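Local structure of peptidase M16 C-terminal domain-containing protein (Enterococcus faecalis, 3D3Y) at residues Ile340-Lys354 / Ile395-Lys408. The protein is of unknown function but carries an M16-type peptidase domain and probably binds a metal ion. Sequence-based numbering, arbitrary orientation.
Sequences IRLGKIRELEIEQTK and INAVTIPEIQEVAK
The backbones of Arg-341 and Gln-404 come within 4.6 Å at their CA atoms, where the C-terminal part of helix 326-341 meets helix 400-409; beyond the turn, 347-354 crosses 400-408 at 85°, axes 12.6 Å apart. Gly-343, at a positive phi glycine adopts easily, closes a Schellman motif; lacking a side chain, it admits CD of Gln-404 against its CA. The extended Gln-404 gives an almost straight bond from NE2 to Arg-341 O (3.0 Å, 174°), which lies in its amide plane. Arg-341 grips one oxygen, Ala-407 O, side-on with NE (2.7 Å) and NH2 (2.9 Å), while NH1 pairs with Glu-338. The small Ala-407 lets Arg-341 CG lie on its CB. Branched isoleucines fill the angle between the helices: Ile-403 CG2 meets Ile-340 CG2 and Ile-345 CD1, and Ile-350 CD1 reaches Ile-400 CG1 at 3.5 Å. Lys-354, extended beyond CG, slides past Ile-395 and places NZ on Val-398 O (2.6 Å) and Asn-396 O (2.8 Å), carbonyls at the link between helices 388-397 and 400-409. The Thr-399/Glu-402 capping box starts the latter. Two helix-loop-helix connections thus meet in a helical layer packed with helix 272-284, consistent with an M16-type α/β domain.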
loop_
_atom_site.group_PDB
_atom_site.type_symbol
_atom_site.label_atom_id
_atom_site.label_comp_id
_atom_site.label_asym_id
_atom_site.label_seq_id
_atom_site.Cartn_x
_atom_site.Cartn_y
_atom_site.Cartn_z
ATOM N N ILE A 340 -24.178 -6.358 15.776
ATOM C CA ILE A 340 -22.842 -6.589 16.348
ATOM C C ILE A 340 -22.698 -5.792 17.654
ATOM O O ILE A 340 -22.247 -6.329 18.655
ATOM C CB ILE A 340 -21.717 -6.222 15.357
ATOM C CG1 ILE A 340 -21.825 -7.119 14.076
ATOM C CG2 ILE A 340 -20.353 -6.329 16.052
ATOM C CD1 ILE A 340 -20.913 -6.647 12.913
ATOM N N ARG A 341 -23.064 -4.507 17.653
ATOM C CA ARG A 341 -23.000 -3.731 18.912
ATOM C C ARG A 341 -23.726 -4.456 20.058
ATOM O O ARG A 341 -23.248 -4.475 21.211
ATOM C CB ARG A 341 -23.574 -2.319 18.730
ATOM C CG ARG A 341 -22.691 -1.456 17.859
ATOM C CD ARG A 341 -23.309 -0.080 17.472
ATOM N NE ARG A 341 -22.234 0.790 17.012
ATOM C CZ ARG A 341 -22.386 1.947 16.374
ATOM N NH1 ARG A 341 -23.602 2.389 16.032
ATOM N NH2 ARG A 341 -21.300 2.653 16.059
ATOM N N LEU A 342 -24.872 -5.055 19.737
ATOM C CA LEU A 342 -25.691 -5.779 20.739
ATOM C C LEU A 342 -25.110 -7.140 21.128
ATOM O O LEU A 342 -25.574 -7.759 22.075
ATOM C CB LEU A 342 -27.137 -5.947 20.240
ATOM C CG LEU A 342 -27.973 -4.652 20.159
ATOM C CD1 LEU A 342 -29.184 -4.833 19.214
ATOM C CD2 LEU A 342 -28.442 -4.225 21.552
ATOM N N GLY A 343 -24.086 -7.590 20.401
ATOM C CA GLY A 343 -23.455 -8.881 20.714
ATOM C C GLY A 343 -24.255 -10.028 20.149
ATOM O O GLY A 343 -24.129 -11.171 20.600
ATOM N N LYS A 344 -25.061 -9.733 19.125
ATOM C CA LYS A 344 -25.868 -10.746 18.470
ATOM C C LYS A 344 -24.977 -11.473 17.451
ATOM O O LYS A 344 -25.101 -11.279 16.224
ATOM C CB LYS A 344 -27.111 -10.131 17.828
ATOM C CG LYS A 344 -28.171 -9.668 18.868
ATOM C CD LYS A 344 -29.230 -8.719 18.288
ATOM C CE LYS A 344 -30.237 -9.472 17.398
ATOM N NZ LYS A 344 -31.045 -8.506 16.599
ATOM N N ILE A 345 -24.061 -12.293 17.984
ATOM C CA ILE A 345 -22.976 -12.905 17.187
ATOM C C ILE A 345 -22.899 -14.395 17.486
ATOM O O ILE A 345 -22.733 -14.802 18.636
ATOM C CB ILE A 345 -21.602 -12.238 17.493
ATOM C CG1 ILE A 345 -21.675 -10.734 17.235
ATOM C CG2 ILE A 345 -20.502 -12.827 16.630
ATOM C CD1 ILE A 345 -20.486 -9.944 17.768
ATOM N N ARG A 346 -23.044 -15.207 16.448
ATOM C CA ARG A 346 -23.081 -16.647 16.626
ATOM C C ARG A 346 -21.670 -17.178 16.759
ATOM O O ARG A 346 -20.737 -16.595 16.210
ATOM C CB ARG A 346 -23.739 -17.299 15.412
ATOM C CG ARG A 346 -25.187 -16.859 15.183
ATOM C CD ARG A 346 -25.693 -17.282 13.797
ATOM N NE ARG A 346 -25.194 -18.600 13.360
ATOM C CZ ARG A 346 -25.438 -19.774 13.958
ATOM N NH1 ARG A 346 -24.918 -20.890 13.444
ATOM N NH2 ARG A 346 -26.178 -19.846 15.071
ATOM N N GLU A 347 -21.527 -18.309 17.442
ATOM C CA GLU A 347 -20.221 -18.941 17.575
ATOM C C GLU A 347 -19.559 -19.222 16.241
ATOM O O GLU A 347 -18.369 -19.024 16.095
ATOM C CB GLU A 347 -20.302 -20.208 18.415
ATOM C CG GLU A 347 -20.163 -19.928 19.920
ATOM C CD GLU A 347 -19.088 -18.866 20.253
ATOM O OE1 GLU A 347 -17.937 -18.985 19.736
ATOM O OE2 GLU A 347 -19.412 -17.923 21.032
ATOM N N LEU A 348 -20.335 -19.647 15.257
ATOM C CA LEU A 348 -19.761 -19.993 13.969
ATOM C C LEU A 348 -19.244 -18.741 13.243
ATOM O O LEU A 348 -18.188 -18.784 12.627
ATOM C CB LEU A 348 -20.760 -20.788 13.111
ATOM C CG LEU A 348 -20.202 -21.277 11.767
ATOM C CD1 LEU A 348 -19.121 -22.381 11.953
ATOM C CD2 LEU A 348 -21.324 -21.756 10.821
ATOM N N GLU A 349 -19.978 -17.629 13.322
ATOM C CA GLU A 349 -19.475 -16.352 12.795
ATOM C C GLU A 349 -18.041 -16.036 13.275
ATOM O O GLU A 349 -17.162 -15.754 12.463
ATOM C CB GLU A 349 -20.422 -15.195 13.157
ATOM C CG GLU A 349 -21.725 -15.234 12.377
ATOM C CD GLU A 349 -22.663 -14.135 12.790
ATOM O OE1 GLU A 349 -22.953 -14.011 13.991
ATOM O OE2 GLU A 349 -23.137 -13.414 11.908
ATOM N N ILE A 350 -17.813 -16.096 14.581
ATOM C CA ILE A 350 -16.493 -15.742 15.152
ATOM C C ILE A 350 -15.449 -16.783 14.787
ATOM O O ILE A 350 -14.330 -16.417 14.412
ATOM C CB ILE A 350 -16.519 -15.628 16.689
ATOM C CG1 ILE A 350 -17.624 -14.712 17.154
ATOM C CG2 ILE A 350 -15.209 -15.039 17.240
ATOM C CD1 ILE A 350 -18.184 -15.187 18.448
ATOM N N GLU A 351 -15.816 -18.061 14.908
ATOM C CA GLU A 351 -14.899 -19.179 14.692
ATOM C C GLU A 351 -14.429 -19.183 13.234
ATOM O O GLU A 351 -13.230 -19.303 12.959
ATOM C CB GLU A 351 -15.580 -20.537 15.008
ATOM C CG GLU A 351 -15.833 -20.842 16.513
ATOM C CD GLU A 351 -16.544 -22.219 16.764
ATOM O OE1 GLU A 351 -17.110 -22.831 15.803
ATOM O OE2 GLU A 351 -16.520 -22.691 17.931
ATOM N N GLN A 352 -15.373 -19.037 12.300
ATOM C CA GLN A 352 -15.012 -18.947 10.888
ATOM C C GLN A 352 -14.143 -17.740 10.572
ATOM O O GLN A 352 -13.215 -17.841 9.794
ATOM C CB GLN A 352 -16.253 -18.911 9.993
ATOM C CG GLN A 352 -16.839 -20.263 9.726
ATOM C CD GLN A 352 -17.743 -20.207 8.512
ATOM O OE1 GLN A 352 -18.946 -19.988 8.649
ATOM N NE2 GLN A 352 -17.159 -20.336 7.309
ATOM N N THR A 353 -14.441 -16.602 11.191
ATOM C CA THR A 353 -13.620 -15.395 11.003
ATOM C C THR A 353 -12.191 -15.623 11.506
ATOM O O THR A 353 -11.240 -15.325 10.789
ATOM C CB THR A 353 -14.262 -14.182 11.684
ATOM O OG1 THR A 353 -15.561 -13.982 11.107
ATOM C CG2 THR A 353 -13.395 -12.929 11.531
ATOM N N LYS A 354 -12.043 -16.168 12.719
ATOM C CA LYS A 354 -10.700 -16.449 13.266
ATOM C C LYS A 354 -9.895 -17.435 12.377
ATOM O O LYS A 354 -8.726 -17.191 12.070
ATOM C CB LYS A 354 -10.768 -16.926 14.715
ATOM C CG LYS A 354 -11.334 -15.877 15.714
ATOM C CD LYS A 354 -11.418 -16.444 17.124
ATOM C CE LYS A 354 -11.711 -15.328 18.124
ATOM N NZ LYS A 354 -11.854 -15.821 19.528
ATOM N N ILE A 395 -5.247 -13.380 17.863
ATOM C CA ILE A 395 -6.476 -13.668 17.091
ATOM C C ILE A 395 -7.422 -14.633 17.820
ATOM O O ILE A 395 -8.642 -14.374 17.970
ATOM C CB ILE A 395 -6.155 -14.179 15.651
ATOM C CG1 ILE A 395 -5.567 -13.028 14.817
ATOM C CG2 ILE A 395 -7.419 -14.692 14.958
ATOM C CD1 ILE A 395 -6.586 -11.874 14.479
ATOM N N ASN A 396 -6.862 -15.748 18.282
ATOM C CA ASN A 396 -7.634 -16.737 19.057
ATOM C C ASN A 396 -8.348 -16.194 20.301
ATOM O O ASN A 396 -9.432 -16.651 20.631
ATOM C CB ASN A 396 -6.753 -17.933 19.433
ATOM C CG ASN A 396 -6.526 -18.879 18.277
ATOM O OD1 ASN A 396 -7.402 -19.080 17.412
ATOM N ND2 ASN A 396 -5.356 -19.467 18.244
ATOM N N ALA A 397 -7.748 -15.204 20.966
ATOM C CA ALA A 397 -8.251 -14.711 22.247
ATOM C C ALA A 397 -9.331 -13.631 22.150
ATOM O O ALA A 397 -9.899 -13.232 23.189
ATOM C CB ALA A 397 -7.092 -14.219 23.139
ATOM N N VAL A 398 -9.598 -13.131 20.936
ATOM C CA VAL A 398 -10.629 -12.102 20.777
ATOM C C VAL A 398 -11.978 -12.593 21.304
ATOM O O VAL A 398 -12.410 -13.690 20.963
ATOM C CB VAL A 398 -10.759 -11.571 19.313
ATOM C CG1 VAL A 398 -11.908 -10.545 19.207
ATOM C CG2 VAL A 398 -9.427 -10.947 18.829
ATOM N N THR A 399 -12.624 -11.764 22.126
ATOM C CA THR A 399 -13.926 -12.086 22.735
ATOM C C THR A 399 -15.055 -11.247 22.140
ATOM O O THR A 399 -14.806 -10.246 21.469
ATOM C CB THR A 399 -13.897 -11.886 24.250
ATOM O OG1 THR A 399 -13.779 -10.494 24.523
ATOM C CG2 THR A 399 -12.704 -12.618 24.883
ATOM N N ILE A 400 -16.300 -11.666 22.368
ATOM C CA ILE A 400 -17.454 -10.923 21.869
ATOM C C ILE A 400 -17.513 -9.510 22.444
ATOM O O ILE A 400 -17.734 -8.570 21.677
ATOM C CB ILE A 400 -18.770 -11.705 22.052
ATOM C CG1 ILE A 400 -18.836 -12.821 20.996
ATOM C CG2 ILE A 400 -20.012 -10.794 21.925
ATOM C CD1 ILE A 400 -19.975 -13.860 21.268
ATOM N N PRO A 401 -17.320 -9.352 23.781
ATOM C CA PRO A 401 -17.299 -8.001 24.365
ATOM C C PRO A 401 -16.276 -7.070 23.690
ATOM O O PRO A 401 -16.572 -5.882 23.487
ATOM C CB PRO A 401 -17.002 -8.256 25.859
ATOM C CG PRO A 401 -17.612 -9.633 26.115
ATOM C CD PRO A 401 -17.241 -10.390 24.827
ATOM N N GLU A 402 -15.123 -7.602 23.283
ATOM C CA GLU A 402 -14.151 -6.780 22.546
ATOM C C GLU A 402 -14.650 -6.362 21.173
ATOM O O GLU A 402 -14.415 -5.207 20.738
ATOM C CB GLU A 402 -12.820 -7.496 22.383
ATOM C CG GLU A 402 -12.020 -7.624 23.723
ATOM C CD GLU A 402 -10.790 -8.522 23.566
ATOM O OE1 GLU A 402 -10.793 -9.373 22.632
ATOM O OE2 GLU A 402 -9.823 -8.389 24.356
ATOM N N ILE A 403 -15.337 -7.289 20.501
ATOM C CA ILE A 403 -15.936 -7.015 19.187
ATOM C C ILE A 403 -17.035 -5.960 19.289
ATOM O O ILE A 403 -17.132 -5.064 18.400
ATOM C CB ILE A 403 -16.476 -8.328 18.545
ATOM C CG1 ILE A 403 -15.338 -9.359 18.353
ATOM C CG2 ILE A 403 -17.232 -8.019 17.214
ATOM C CD1 ILE A 403 -15.769 -10.800 18.189
ATOM N N GLN A 404 -17.862 -6.065 20.341
ATOM C CA GLN A 404 -18.941 -5.111 20.605
ATOM C C GLN A 404 -18.360 -3.722 20.852
ATOM O O GLN A 404 -18.903 -2.705 20.371
ATOM C CB GLN A 404 -19.760 -5.503 21.856
ATOM C CG GLN A 404 -20.569 -6.782 21.774
ATOM C CD GLN A 404 -21.288 -7.075 23.081
ATOM O OE1 GLN A 404 -20.814 -7.886 23.891
ATOM N NE2 GLN A 404 -22.422 -6.422 23.303
ATOM N N GLU A 405 -17.269 -3.671 21.622
ATOM C CA GLU A 405 -16.584 -2.380 21.850
ATOM C C GLU A 405 -16.038 -1.728 20.538
ATOM O O GLU A 405 -16.198 -0.520 20.332
ATOM C CB GLU A 405 -15.486 -2.529 22.921
ATOM C CG GLU A 405 -14.686 -1.270 23.233
ATOM C CD GLU A 405 -15.554 -0.124 23.750
ATOM O OE1 GLU A 405 -16.626 -0.391 24.363
ATOM O OE2 GLU A 405 -15.147 1.049 23.538
ATOM N N VAL A 406 -15.399 -2.510 19.676
ATOM C CA VAL A 406 -14.958 -2.024 18.360
ATOM C C VAL A 406 -16.192 -1.472 17.611
ATOM O O VAL A 406 -16.162 -0.361 17.063
ATOM C CB VAL A 406 -14.258 -3.164 17.539
ATOM C CG1 VAL A 406 -14.130 -2.808 16.039
ATOM C CG2 VAL A 406 -12.881 -3.461 18.156
ATOM N N ALA A 407 -17.284 -2.232 17.631
ATOM C CA ALA A 407 -18.520 -1.810 16.923
ATOM C C ALA A 407 -19.077 -0.492 17.481
ATOM O O ALA A 407 -19.557 0.373 16.718
ATOM C CB ALA A 407 -19.564 -2.908 17.005
ATOM N N LYS A 408 -19.012 -0.323 18.804
ATOM C CA LYS A 408 -19.482 0.923 19.430
ATOM C C LYS A 408 -18.571 2.109 19.119
ATOM O O LYS A 408 -19.044 3.244 19.024
ATOM C CB LYS A 408 -19.647 0.761 20.953
ATOM C CG LYS A 408 -20.870 -0.082 21.349
ATOM C CD LYS A 408 -20.833 -0.455 22.844
ATOM C CE LYS A 408 -21.988 -1.402 23.188
ATOM N NZ LYS A 408 -21.767 -2.008 24.545
HETATM O O HOH W 1 -24.671 -3.745 24.155
#